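Long-range contacts in benzoylformate Decarboxylase (Polynucleobacter necessarius, PDB 4K9Q), which binds thiamine diphosphate and a magnesium ion and probably decarboxylates benzoylformate to benzaldehyde: residues T84-K89 with K120-W125; Q148-P153 with S296-M301; V449-F454 with K515-I520; I367-E372 with P422-M427; I218-R223 with I320-L325. All coordinates share one frame; numbering follows the deposited sequence.

Contacts 3 and 4 lie in one parallel sheet, their centres 9 Å apart, and join where Ile450 O and Thr425 N stand 2.8 Å from each other. Both are near the cofactor: the side chain of Glu372 is about 6 Å, and that of Val453 about 7 Å, from bound thiamine diphosphate. Contacts 1 and 2, centres 10 Å apart, meet through Lys124 NZ and Pro150 O, separated by 2.7 Å, and through the Lys89-Asp297 salt bridge. Contact 2 bridges the N-terminal and central domains, while the other four each lie within one domain. Contact 5 lies farther out in the central domain, its centre 23 Å from that of contact 2 and 40 Å from that of contact 3.

Contact 1 (T84-K89 with K120-W125); sequences TAYQNK and KPWVKW
Tyr86, near the end of helix 79-88, lies against the loop 120-125 and meets Trp122 along much of its length. A chi1 of -174° sets CG of Tyr86 opposite its own backbone N, and the ring reaches the loop. Tyr86 CB starts 3.6 Å from Trp122 O. Next along the ring, Tyr86 CD1 comes 3.6 Å from Trp122 CE3, where the edge of the indole is directed at the tyrosine face: an offset edge-to-face pair, centroids 5.6 Å apart and planes at 79°. On the other flank Tyr86 CD2 is 3.3 Å from Trp122 O, a buried carbonyl oxygen with no partner in the model. Tyr86 CE2 passes 3.8 Å from Val123 C, and Tyr86 OH ends at a water 3.0 Å away, which donates to Pro121 O. A leucine in place of Tyr86 would probably leave the edge of Trp122 without its aromatic face and the water without one of its partners. Gln87 follows behind, its NE2 3.7 Å from Trp122 CZ3 with the amide plane nearly perpendicular to the indole plane. Ile113 and Met118 of the second subunit pack on Gln87 and Trp122 respectively, so this helix-loop contact of the N-terminal thiamine-diphosphate-binding domain borders a subunit interface.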
# COMPACT_ATOMS: atom_id res chain seq x y z
N THR A 84 10.85 -13.35 7.50
CA THR A 84 11.64 -13.87 8.62
C THR A 84 12.84 -12.96 8.94
O THR A 84 13.12 -12.70 10.12
CB THR A 84 12.07 -15.31 8.34
OG1 THR A 84 10.89 -16.12 8.21
CG2 THR A 84 12.96 -15.84 9.47
N ALA A 85 13.52 -12.47 7.92
CA ALA A 85 14.63 -11.52 8.15
C ALA A 85 14.14 -10.28 8.90
O ALA A 85 14.81 -9.75 9.78
CB ALA A 85 15.28 -11.13 6.83
N TYR A 86 12.95 -9.80 8.54
CA TYR A 86 12.36 -8.64 9.19
C TYR A 86 12.13 -8.93 10.68
O TYR A 86 12.48 -8.13 11.54
CB TYR A 86 11.04 -8.27 8.51
CG TYR A 86 10.41 -6.99 9.01
CD1 TYR A 86 9.52 -7.01 10.07
CD2 TYR A 86 10.71 -5.76 8.40
CE1 TYR A 86 8.92 -5.84 10.53
CE2 TYR A 86 10.13 -4.59 8.86
CZ TYR A 86 9.24 -4.63 9.92
OH TYR A 86 8.65 -3.47 10.37
N GLN A 87 11.54 -10.09 10.99
CA GLN A 87 11.25 -10.41 12.38
C GLN A 87 12.51 -10.77 13.18
O GLN A 87 12.56 -10.57 14.39
CB GLN A 87 10.15 -11.49 12.48
CG GLN A 87 8.82 -10.98 11.89
CD GLN A 87 7.62 -11.82 12.24
OE1 GLN A 87 7.72 -13.04 12.37
NE2 GLN A 87 6.46 -11.17 12.39
N ASN A 88 13.54 -11.25 12.48
CA ASN A 88 14.87 -11.49 13.07
C ASN A 88 15.61 -10.17 13.35
O ASN A 88 16.63 -10.16 14.05
CB ASN A 88 15.75 -12.30 12.10
CG ASN A 88 15.42 -13.78 12.07
OD1 ASN A 88 14.73 -14.32 12.95
ND2 ASN A 88 15.95 -14.47 11.06
N LYS A 89 15.10 -9.08 12.76
CA LYS A 89 15.75 -7.77 12.82
C LYS A 89 17.15 -7.75 12.19
O LYS A 89 18.09 -7.15 12.71
CB LYS A 89 15.77 -7.22 14.25
CG LYS A 89 14.37 -6.82 14.72
CD LYS A 89 14.36 -6.14 16.08
CE LYS A 89 14.59 -7.12 17.22
NZ LYS A 89 14.03 -6.55 18.49
N LYS A 120 6.35 -4.87 0.93
CA LYS A 120 5.55 -4.42 2.07
C LYS A 120 4.62 -5.57 2.51
O LYS A 120 4.04 -6.27 1.67
CB LYS A 120 4.72 -3.19 1.69
CG LYS A 120 5.54 -1.93 1.37
CD LYS A 120 4.61 -0.78 1.00
CE LYS A 120 5.38 0.49 0.65
NZ LYS A 120 5.85 1.21 1.87
N PRO A 121 4.42 -5.73 3.83
CA PRO A 121 4.87 -4.87 4.93
C PRO A 121 6.16 -5.35 5.59
O PRO A 121 6.33 -5.14 6.79
CB PRO A 121 3.73 -5.01 5.93
CG PRO A 121 3.32 -6.46 5.77
CD PRO A 121 3.47 -6.76 4.29
N TRP A 122 7.05 -5.98 4.84
CA TRP A 122 8.18 -6.68 5.46
C TRP A 122 9.56 -6.07 5.21
O TRP A 122 10.56 -6.78 5.24
CB TRP A 122 8.14 -8.15 5.09
CG TRP A 122 6.86 -8.79 5.54
CD1 TRP A 122 5.83 -9.23 4.76
CD2 TRP A 122 6.46 -9.03 6.90
NE1 TRP A 122 4.82 -9.74 5.55
CE2 TRP A 122 5.19 -9.63 6.86
CE3 TRP A 122 7.07 -8.79 8.14
CZ2 TRP A 122 4.51 -10.01 8.02
CZ3 TRP A 122 6.39 -9.17 9.29
CH2 TRP A 122 5.13 -9.78 9.22
N VAL A 123 9.60 -4.76 5.00
CA VAL A 123 10.86 -4.03 4.93
C VAL A 123 10.73 -2.69 5.67
O VAL A 123 9.63 -2.15 5.81
CB VAL A 123 11.33 -3.78 3.48
CG1 VAL A 123 11.77 -5.09 2.84
CG2 VAL A 123 10.24 -3.12 2.64
N LYS A 124 11.85 -2.16 6.13
CA LYS A 124 11.85 -0.86 6.80
C LYS A 124 11.70 0.29 5.80
O LYS A 124 11.25 1.39 6.15
CB LYS A 124 13.13 -0.68 7.61
CG LYS A 124 13.25 -1.65 8.79
CD LYS A 124 14.51 -1.37 9.59
CE LYS A 124 14.47 0.02 10.25
NZ LYS A 124 15.63 0.21 11.16
N TRP A 125 12.06 0.01 4.55
CA TRP A 125 12.08 1.00 3.49
C TRP A 125 12.16 0.26 2.17
O TRP A 125 12.84 -0.76 2.05
CB TRP A 125 13.30 1.92 3.64
CG TRP A 125 13.39 3.06 2.64
CD1 TRP A 125 12.43 3.99 2.36
CD2 TRP A 125 14.51 3.39 1.81
NE1 TRP A 125 12.88 4.87 1.40
CE2 TRP A 125 14.16 4.52 1.05
CE3 TRP A 125 15.78 2.82 1.64
CZ2 TRP A 125 15.03 5.11 0.12
CZ3 TRP A 125 16.65 3.40 0.72
CH2 TRP A 125 16.27 4.54 -0.02
O HOH W 1 6.51 -3.02 8.34

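Contact 2 (Q148-P153 with S296-M301); sequences QQPQGP and SDDPNM
An ST turn followed by an N-capped helix start receives Gln149 and Pro150 from a loop that has a cis peptide bond between them. In the turn, Ser296 OG accepts from Asp298 N at 3.1 Å; Asp298 then caps helix 299-303, its OD1 taking the N-H of Asn300 at 2.9 Å from well above the carboxylate plane. The pyrrolidine of Pro150 rests on this cap. Its CG is 3.6 Å from Asp298 OD1, the two side chains crossing at about a right angle, and Pro150 CD meets Pro299 CD at 4.0 Å. Beside it, the amide of Gln149 stacks on Asp297, amide and carboxylate planes only 15° apart, with Gln149 CD 3.6 Å from Asp297 CB. The backbone points Asp297 CB toward the amide, and chi1 of 65° places the carboxylate between N and carbonyl carbon, nearly parallel to the amide. A water bridges the pair, donating to Gln149 OE1 at 2.8 Å and to Asp297 O at 3.0 Å. The amide is further held by Asp314 and Gln180, while Asp297 OD1 forms a salt bridge with Lys89. Gln148 of the fourth subunit hydrogen-bonds to Pro299 O. The contact thus joins the loop between helix 135-147 and strand 154-159 of the N-terminal domain to the turn between strand 291-296 and helix 299-303 of the central domain.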
# COMPACT_ATOMS: atom_id res chain seq x y z
N GLN A 148 20.15 1.32 11.74
CA GLN A 148 19.60 1.98 12.92
C GLN A 148 18.58 1.10 13.62
O GLN A 148 17.83 0.35 12.99
CB GLN A 148 18.99 3.34 12.53
CG GLN A 148 20.03 4.26 11.95
CD GLN A 148 19.49 5.61 11.54
OE1 GLN A 148 20.14 6.64 11.75
NE2 GLN A 148 18.29 5.63 10.95
N GLN A 149 18.58 1.17 14.94
CA GLN A 149 17.72 0.32 15.76
C GLN A 149 16.26 0.76 15.60
O GLN A 149 15.98 1.96 15.51
CB GLN A 149 18.16 0.46 17.21
CG GLN A 149 17.87 -0.71 18.08
CD GLN A 149 18.73 -0.72 19.32
OE1 GLN A 149 18.62 0.17 20.17
NE2 GLN A 149 19.61 -1.71 19.43
N PRO A 150 15.32 -0.20 15.54
CA PRO A 150 15.49 -1.65 15.50
C PRO A 150 15.92 -2.04 14.09
O PRO A 150 15.28 -1.64 13.11
CB PRO A 150 14.08 -2.17 15.78
CG PRO A 150 13.17 -1.13 15.24
CD PRO A 150 13.89 0.19 15.47
N GLN A 151 17.01 -2.79 13.98
CA GLN A 151 17.55 -3.12 12.67
C GLN A 151 16.59 -4.01 11.86
O GLN A 151 15.70 -4.67 12.41
CB GLN A 151 18.94 -3.75 12.80
CG GLN A 151 19.94 -2.85 13.53
CD GLN A 151 21.33 -3.45 13.58
OE1 GLN A 151 21.49 -4.68 13.65
NE2 GLN A 151 22.35 -2.60 13.55
N GLY A 152 16.76 -4.00 10.54
CA GLY A 152 15.87 -4.76 9.68
C GLY A 152 16.16 -4.55 8.22
O GLY A 152 16.95 -3.68 7.85
N PRO A 153 15.52 -5.36 7.36
CA PRO A 153 15.84 -5.34 5.93
C PRO A 153 15.21 -4.17 5.18
O PRO A 153 14.16 -3.65 5.58
CB PRO A 153 15.26 -6.67 5.42
CG PRO A 153 14.12 -6.94 6.34
CD PRO A 153 14.56 -6.43 7.70
N SER A 296 12.27 -3.37 25.27
CA SER A 296 12.52 -3.90 23.93
C SER A 296 13.25 -2.82 23.14
O SER A 296 13.07 -1.63 23.41
CB SER A 296 11.22 -4.27 23.22
OG SER A 296 11.45 -4.65 21.87
N ASP A 297 14.06 -3.22 22.16
CA ASP A 297 14.72 -2.22 21.33
C ASP A 297 13.84 -1.78 20.15
O ASP A 297 14.22 -0.92 19.37
CB ASP A 297 16.10 -2.70 20.87
CG ASP A 297 16.03 -3.91 19.94
OD1 ASP A 297 15.08 -3.99 19.13
OD2 ASP A 297 16.95 -4.77 20.03
N ASP A 298 12.64 -2.36 20.07
CA ASP A 298 11.73 -2.15 18.94
C ASP A 298 10.42 -1.52 19.42
O ASP A 298 9.62 -2.18 20.09
CB ASP A 298 11.45 -3.52 18.31
CG ASP A 298 10.57 -3.43 17.07
OD1 ASP A 298 10.11 -2.33 16.71
OD2 ASP A 298 10.34 -4.51 16.46
N PRO A 299 10.18 -0.25 19.08
CA PRO A 299 8.93 0.40 19.51
C PRO A 299 7.68 -0.37 19.05
O PRO A 299 6.62 -0.26 19.67
CB PRO A 299 9.00 1.78 18.85
CG PRO A 299 10.47 2.03 18.63
CD PRO A 299 11.03 0.66 18.28
N ASN A 300 7.79 -1.14 17.97
CA ASN A 300 6.65 -1.95 17.54
C ASN A 300 6.25 -2.97 18.61
O ASN A 300 5.07 -3.16 18.88
CB ASN A 300 6.94 -2.65 16.21
CG ASN A 300 5.78 -3.54 15.75
OD1 ASN A 300 5.86 -4.76 15.83
ND2 ASN A 300 4.71 -2.91 15.28
N MET A 301 7.25 -3.60 19.22
CA MET A 301 7.00 -4.62 20.24
C MET A 301 6.34 -4.04 21.48
O MET A 301 5.36 -4.59 22.00
CB MET A 301 8.29 -5.35 20.64
CG MET A 301 8.87 -6.18 19.53
SD MET A 301 7.65 -7.40 19.00
CE MET A 301 7.81 -7.22 17.23
O HOH W 2 16.02 1.16 20.49

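Contact 3 (V449-F454 with K515-I520); sequences VIYVVF and KGTSVI
Tyr451 and Ser518 stand at the middle of a ladder of backbone hydrogen bonds between two parallel strands. Tyr451 N donates to Ser518 O at 2.8 Å, and Tyr451 O accepts from Ile520 N at 2.8 Å in a nearly straight bond (172°). Val453 N continues to Ile520 O, and Ser518 N reaches back to Val449 O at 2.9 Å. At the start the bond from Val449 N to Gly516 O is longer, 3.3 Å, its donor well above the carbonyl plane. Outward from the backbone, chi1 of -66° puts Tyr451 CG beside its backbone N and brings the ring edge to Thr517, whose CG2 lies 3.8 Å from Tyr451 CE1, near the ring plane; Val519 CG2 comes 4.1 Å from Tyr451 CD1. Tyr451 OH hydrogen-bonds to Leu404 O. On the opposite face Ile450 and Ile520 lie side by side, CG2 against CD1 at 4.1 Å, under helix 501-513, whereas helix 403-417 covers Val449 and Tyr451. The side chain of Val453 is about 4 Å from that of Asp429, a magnesium ligand, and strand 449-455 leads toward the metal site. Strands sandwiched between helices in this way form the alpha/beta fold of the C-terminal thiamine-diphosphate-binding domain.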
# COMPACT_ATOMS: atom_id res chain seq x y z
N VAL A 449 28.87 -27.88 7.54
CA VAL A 449 27.50 -27.89 8.02
C VAL A 449 27.03 -29.32 8.06
O VAL A 449 27.20 -30.06 7.09
CB VAL A 449 26.56 -27.08 7.07
CG1 VAL A 449 25.10 -27.17 7.55
CG2 VAL A 449 27.01 -25.62 6.97
N ILE A 450 26.43 -29.71 9.18
CA ILE A 450 26.00 -31.08 9.37
C ILE A 450 24.51 -31.09 9.62
O ILE A 450 24.04 -30.62 10.67
CB ILE A 450 26.72 -31.71 10.59
CG1 ILE A 450 28.23 -31.66 10.40
CG2 ILE A 450 26.25 -33.15 10.81
CD1 ILE A 450 29.01 -32.03 11.63
N TYR A 451 23.76 -31.59 8.64
CA TYR A 451 22.31 -31.66 8.78
C TYR A 451 21.94 -33.01 9.36
O TYR A 451 22.22 -34.04 8.76
CB TYR A 451 21.63 -31.50 7.42
CG TYR A 451 21.83 -30.14 6.81
CD1 TYR A 451 22.64 -29.96 5.70
CD2 TYR A 451 21.18 -29.03 7.34
CE1 TYR A 451 22.81 -28.71 5.13
CE2 TYR A 451 21.35 -27.77 6.79
CZ TYR A 451 22.16 -27.62 5.68
OH TYR A 451 22.33 -26.37 5.11
N VAL A 452 21.30 -32.99 10.52
CA VAL A 452 20.76 -34.21 11.10
C VAL A 452 19.25 -34.16 10.91
O VAL A 452 18.58 -33.30 11.50
CB VAL A 452 21.11 -34.37 12.59
CG1 VAL A 452 20.57 -35.70 13.12
CG2 VAL A 452 22.63 -34.30 12.77
N VAL A 453 18.73 -35.05 10.08
CA VAL A 453 17.31 -35.03 9.75
C VAL A 453 16.53 -36.08 10.54
O VAL A 453 16.79 -37.28 10.43
CB VAL A 453 17.07 -35.28 8.24
CG1 VAL A 453 15.58 -35.16 7.90
CG2 VAL A 453 17.89 -34.32 7.40
N PHE A 454 15.59 -35.60 11.34
CA PHE A 454 14.74 -36.46 12.15
C PHE A 454 13.55 -36.93 11.33
O PHE A 454 12.58 -36.20 11.13
CB PHE A 454 14.29 -35.71 13.41
CG PHE A 454 15.41 -35.44 14.38
CD1 PHE A 454 16.41 -34.53 14.08
CD2 PHE A 454 15.46 -36.11 15.59
CE1 PHE A 454 17.46 -34.30 14.97
CE2 PHE A 454 16.49 -35.88 16.50
CZ PHE A 454 17.50 -34.97 16.18
N LYS A 515 35.36 -31.42 6.66
CA LYS A 515 35.13 -30.00 6.45
C LYS A 515 34.33 -29.79 5.16
O LYS A 515 34.89 -29.54 4.09
CB LYS A 515 36.45 -29.23 6.41
CG LYS A 515 36.36 -27.80 6.89
CD LYS A 515 35.55 -26.90 5.96
CE LYS A 515 36.37 -26.40 4.77
NZ LYS A 515 35.77 -25.18 4.13
N GLY A 516 33.02 -29.91 5.28
CA GLY A 516 32.14 -29.84 4.13
C GLY A 516 30.74 -30.10 4.64
O GLY A 516 30.53 -30.17 5.85
N THR A 517 29.79 -30.26 3.73
CA THR A 517 28.39 -30.38 4.09
C THR A 517 27.95 -31.84 4.06
O THR A 517 28.18 -32.54 3.07
CB THR A 517 27.52 -29.53 3.15
OG1 THR A 517 27.87 -28.16 3.32
CG2 THR A 517 26.02 -29.71 3.43
N SER A 518 27.33 -32.28 5.16
CA SER A 518 26.87 -33.66 5.32
C SER A 518 25.38 -33.72 5.68
O SER A 518 24.86 -32.81 6.32
CB SER A 518 27.66 -34.35 6.44
OG SER A 518 29.04 -34.51 6.11
N VAL A 519 24.72 -34.79 5.26
CA VAL A 519 23.35 -35.08 5.66
C VAL A 519 23.29 -36.45 6.32
O VAL A 519 23.72 -37.45 5.75
CB VAL A 519 22.39 -35.02 4.45
CG1 VAL A 519 20.97 -35.41 4.85
CG2 VAL A 519 22.41 -33.64 3.83
N ILE A 520 22.76 -36.48 7.54
CA ILE A 520 22.58 -37.72 8.28
C ILE A 520 21.10 -37.91 8.55
O ILE A 520 20.49 -37.13 9.28
CB ILE A 520 23.36 -37.69 9.61
CG1 ILE A 520 24.84 -37.42 9.32
CG2 ILE A 520 23.16 -38.99 10.39
CD1 ILE A 520 25.70 -37.23 10.56

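Contact 4 (I367-E372 with P422-M427); sequences IVLVEE and PVVTLM
Val368 to Glu372 run parallel to Val423 to Met427 as neighbouring strands of the cofactor-binding alpha/beta fold, their axes 4.6 Å apart at closest approach and 16° from parallel, with five backbone hydrogen bonds in regular alternation. The bond from Val368 N to Pro422 O, 2.9 Å long, is almost perfectly straight, as is the one from Glu372 N to Leu426 O at the other end. Side chains alternate between the two faces. On the face of Val368, Val370 and Val423, Val370 CG2 lies 3.7 Å from Val423 CG1, and Val370 CB is 3.9 Å from Thr425 OG1, a buried hydroxyl with no partner in the model. Helix 403-417 covers this face through Ala407 and Leu410. On the other, Leu369 CD1 packs against Leu426 CD1 at 4.0 Å, with Met380 of helix 377-383 over Leu426. At the C-terminal ends of the strands the pair approaches thiamine diphosphate: the carboxylate of Glu372 accepts from the backbone N-H groups of Gly401 and Asp403, next to the cofactor-binding residue Leu400. The chain of Met427 bends at chi2 (-64°), which brings SD across to the glutamate, 3.9 Å from Glu372 CB.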
# COMPACT_ATOMS: atom_id res chain seq x y z
N ILE A 367 30.52 -25.62 18.96
CA ILE A 367 29.73 -25.80 17.75
C ILE A 367 28.75 -24.64 17.63
O ILE A 367 28.55 -23.88 18.58
CB ILE A 367 28.93 -27.13 17.75
CG1 ILE A 367 27.87 -27.13 18.86
CG2 ILE A 367 29.85 -28.33 17.89
CD1 ILE A 367 26.89 -28.31 18.76
N VAL A 368 28.18 -24.47 16.44
CA VAL A 368 27.00 -23.63 16.27
C VAL A 368 25.85 -24.61 16.12
O VAL A 368 25.98 -25.61 15.42
CB VAL A 368 27.13 -22.74 15.03
CG1 VAL A 368 25.80 -22.03 14.75
CG2 VAL A 368 28.25 -21.72 15.22
N LEU A 369 24.74 -24.35 16.81
CA LEU A 369 23.59 -25.24 16.77
C LEU A 369 22.40 -24.50 16.17
O LEU A 369 22.05 -23.42 16.63
CB LEU A 369 23.22 -25.73 18.18
CG LEU A 369 22.06 -26.73 18.19
CD1 LEU A 369 22.48 -28.02 17.55
CD2 LEU A 369 21.57 -26.98 19.62
N VAL A 370 21.81 -25.07 15.13
CA VAL A 370 20.64 -24.49 14.46
C VAL A 370 19.51 -25.52 14.52
O VAL A 370 19.76 -26.72 14.47
CB VAL A 370 20.98 -24.18 12.99
CG1 VAL A 370 19.77 -23.63 12.25
CG2 VAL A 370 22.15 -23.19 12.93
N GLU A 371 18.27 -25.06 14.66
CA GLU A 371 17.16 -26.01 14.77
C GLU A 371 15.92 -25.59 13.99
O GLU A 371 15.50 -24.43 14.03
CB GLU A 371 16.82 -26.27 16.25
CG GLU A 371 15.50 -27.01 16.50
CD GLU A 371 14.29 -26.08 16.48
OE1 GLU A 371 13.29 -26.43 15.81
OE2 GLU A 371 14.31 -24.99 17.12
N GLU A 372 15.36 -26.54 13.26
CA GLU A 372 14.06 -26.39 12.60
C GLU A 372 13.45 -27.78 12.52
O GLU A 372 13.36 -28.37 11.45
CB GLU A 372 14.21 -25.77 11.21
CG GLU A 372 12.88 -25.33 10.58
CD GLU A 372 13.07 -24.58 9.28
OE1 GLU A 372 13.57 -23.43 9.30
OE2 GLU A 372 12.73 -25.14 8.23
N PRO A 422 31.97 -25.96 13.51
CA PRO A 422 30.99 -26.65 12.66
C PRO A 422 29.58 -26.18 12.99
O PRO A 422 29.31 -25.85 14.14
CB PRO A 422 31.17 -28.13 13.04
CG PRO A 422 31.75 -28.10 14.42
CD PRO A 422 32.62 -26.87 14.48
N VAL A 423 28.70 -26.12 11.99
CA VAL A 423 27.31 -25.76 12.25
C VAL A 423 26.46 -27.03 12.20
O VAL A 423 26.27 -27.61 11.14
CB VAL A 423 26.77 -24.75 11.22
CG1 VAL A 423 25.30 -24.42 11.51
CG2 VAL A 423 27.64 -23.49 11.21
N VAL A 424 25.96 -27.45 13.36
CA VAL A 424 25.14 -28.65 13.44
C VAL A 424 23.68 -28.24 13.38
O VAL A 424 23.22 -27.42 14.18
CB VAL A 424 25.42 -29.40 14.75
CG1 VAL A 424 24.54 -30.63 14.86
CG2 VAL A 424 26.90 -29.81 14.81
N THR A 425 22.94 -28.81 12.44
CA THR A 425 21.58 -28.33 12.15
C THR A 425 20.55 -29.45 12.30
O THR A 425 20.57 -30.44 11.56
CB THR A 425 21.54 -27.71 10.72
OG1 THR A 425 22.59 -26.74 10.60
CG2 THR A 425 20.20 -27.04 10.46
N LEU A 426 19.64 -29.29 13.27
CA LEU A 426 18.64 -30.31 13.59
C LEU A 426 17.38 -30.03 12.78
O LEU A 426 16.71 -29.02 13.01
CB LEU A 426 18.30 -30.26 15.08
CG LEU A 426 19.50 -30.26 16.04
CD1 LEU A 426 19.06 -30.03 17.50
CD2 LEU A 426 20.33 -31.54 15.90
N MET A 427 17.06 -30.89 11.82
CA MET A 427 16.01 -30.61 10.84
C MET A 427 14.90 -31.65 10.87
O MET A 427 15.18 -32.84 10.92
CB MET A 427 16.58 -30.60 9.42
CG MET A 427 17.60 -29.52 9.12
SD MET A 427 16.89 -27.87 9.22
CE MET A 427 15.47 -28.00 8.13

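Contact 5 (I218-R223 with I320-L325); sequences IAFAER and IEALKL
Leu323 pushes a methyl over the guanidinium of Arg223, joining helices 214-224 and 315-323 of the Rossmann-like central domain. Leu323 CD2 lies above the centre of the flat group, 3.3 Å from Arg223 CZ, the two side chains crossing at about a right angle. This is tight packing, and chi1 of the leucine, -132°, departs from the usual staggered values. Bends at chi2 (69°) and chi3 in Arg223 curl the guanidinium back across the leucine. Nearby, Phe220 CE1 lies 3.6 Å from Ala322 CB, while Ala219 CB comes 4.2 Å from Leu323 CD1. In the next shell, Phe220 is backed by Leu202 and Tyr204 of strand 201-204 and by Ile194 of helix 184-196, so its ring packs against both strand and helix. Arg223 NH1 donates to Ile326 O, just beyond the second segment, which fixes how the guanidinium is turned. An alanine at Arg223 is likely to uncover the Leu323 methyl and leave Ile326 O without this donor. A water in the guanidinium plane closes a further bridge, accepting from Arg223 NH2 at 2.8 Å and donating to Leu323 O at 3.2 Å.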
# COMPACT_ATOMS: atom_id res chain seq x y z
N ILE A 218 23.66 -11.68 32.76
CA ILE A 218 24.08 -12.52 33.87
C ILE A 218 24.29 -11.68 35.13
O ILE A 218 23.81 -12.02 36.21
CB ILE A 218 25.37 -13.29 33.55
CG1 ILE A 218 25.11 -14.31 32.44
CG2 ILE A 218 25.90 -14.00 34.79
CD1 ILE A 218 26.38 -14.91 31.88
N ALA A 219 25.00 -10.56 34.96
CA ALA A 219 25.24 -9.66 36.09
C ALA A 219 23.93 -9.19 36.72
O ALA A 219 23.79 -9.19 37.95
CB ALA A 219 26.08 -8.47 35.65
N PHE A 220 22.97 -8.80 35.89
CA PHE A 220 21.68 -8.31 36.36
C PHE A 220 20.94 -9.38 37.15
O PHE A 220 20.44 -9.13 38.24
CB PHE A 220 20.83 -7.85 35.17
CG PHE A 220 19.65 -7.00 35.55
CD1 PHE A 220 19.84 -5.72 36.04
CD2 PHE A 220 18.36 -7.48 35.42
CE1 PHE A 220 18.75 -4.93 36.41
CE2 PHE A 220 17.27 -6.70 35.78
CZ PHE A 220 17.46 -5.42 36.27
N ALA A 221 20.86 -10.59 36.60
CA ALA A 221 20.16 -11.69 37.24
C ALA A 221 20.80 -12.06 38.58
O ALA A 221 20.11 -12.36 39.55
CB ALA A 221 20.14 -12.91 36.32
N GLU A 222 22.13 -12.05 38.61
CA GLU A 222 22.86 -12.43 39.82
C GLU A 222 22.71 -11.35 40.89
O GLU A 222 22.70 -11.64 42.09
CB GLU A 222 24.33 -12.70 39.49
CG GLU A 222 24.54 -14.01 38.72
CD GLU A 222 25.99 -14.32 38.40
OE1 GLU A 222 26.84 -13.42 38.57
OE2 GLU A 222 26.28 -15.45 37.95
N ARG A 223 22.59 -10.10 40.45
CA ARG A 223 22.35 -8.98 41.36
C ARG A 223 21.01 -9.16 42.09
O ARG A 223 20.89 -8.85 43.27
CB ARG A 223 22.36 -7.66 40.58
CG ARG A 223 22.26 -6.41 41.46
CD ARG A 223 23.52 -6.23 42.28
NE ARG A 223 24.69 -6.00 41.43
CZ ARG A 223 25.11 -4.79 41.07
NH1 ARG A 223 24.45 -3.72 41.48
NH2 ARG A 223 26.19 -4.65 40.30
N ILE A 320 23.06 -2.24 31.55
CA ILE A 320 24.17 -1.50 32.15
C ILE A 320 23.66 -0.38 33.06
O ILE A 320 24.14 -0.21 34.19
CB ILE A 320 25.10 -0.92 31.05
CG1 ILE A 320 25.87 -2.06 30.38
CG2 ILE A 320 26.06 0.08 31.65
CD1 ILE A 320 26.55 -1.65 29.10
N GLU A 321 22.67 0.38 32.59
CA GLU A 321 22.12 1.47 33.38
C GLU A 321 21.35 0.98 34.61
O GLU A 321 21.44 1.58 35.69
CB GLU A 321 21.24 2.37 32.52
CG GLU A 321 22.01 3.20 31.49
CD GLU A 321 23.19 3.94 32.11
OE1 GLU A 321 22.96 4.75 33.03
OE2 GLU A 321 24.34 3.70 31.69
N ALA A 322 20.60 -0.10 34.46
CA ALA A 322 19.77 -0.58 35.55
C ALA A 322 20.63 -1.17 36.66
O ALA A 322 20.34 -1.01 37.84
CB ALA A 322 18.77 -1.60 35.05
N LEU A 323 21.70 -1.86 36.26
CA LEU A 323 22.62 -2.46 37.22
C LEU A 323 23.11 -1.41 38.22
O LEU A 323 23.27 -1.71 39.41
CB LEU A 323 23.83 -3.07 36.50
CG LEU A 323 24.32 -4.48 36.80
CD1 LEU A 323 25.85 -4.49 36.82
CD2 LEU A 323 23.76 -5.06 38.07
N LYS A 324 23.34 -0.20 37.74
CA LYS A 324 23.83 0.90 38.57
C LYS A 324 22.87 1.27 39.71
O LYS A 324 23.30 1.84 40.72
CB LYS A 324 24.09 2.15 37.73
CG LYS A 324 25.18 1.98 36.70
CD LYS A 324 25.30 3.20 35.80
CE LYS A 324 26.44 3.01 34.81
NZ LYS A 324 26.57 4.16 33.87
N LEU A 325 21.59 0.97 39.55
CA LEU A 325 20.57 1.47 40.46
C LEU A 325 19.94 0.41 41.36
O LEU A 325 19.05 0.72 42.15
CB LEU A 325 19.46 2.18 39.68
CG LEU A 325 19.89 3.34 38.79
CD1 LEU A 325 18.67 3.98 38.12
CD2 LEU A 325 20.68 4.37 39.59
O HOH W 3 26.44 -1.88 40.01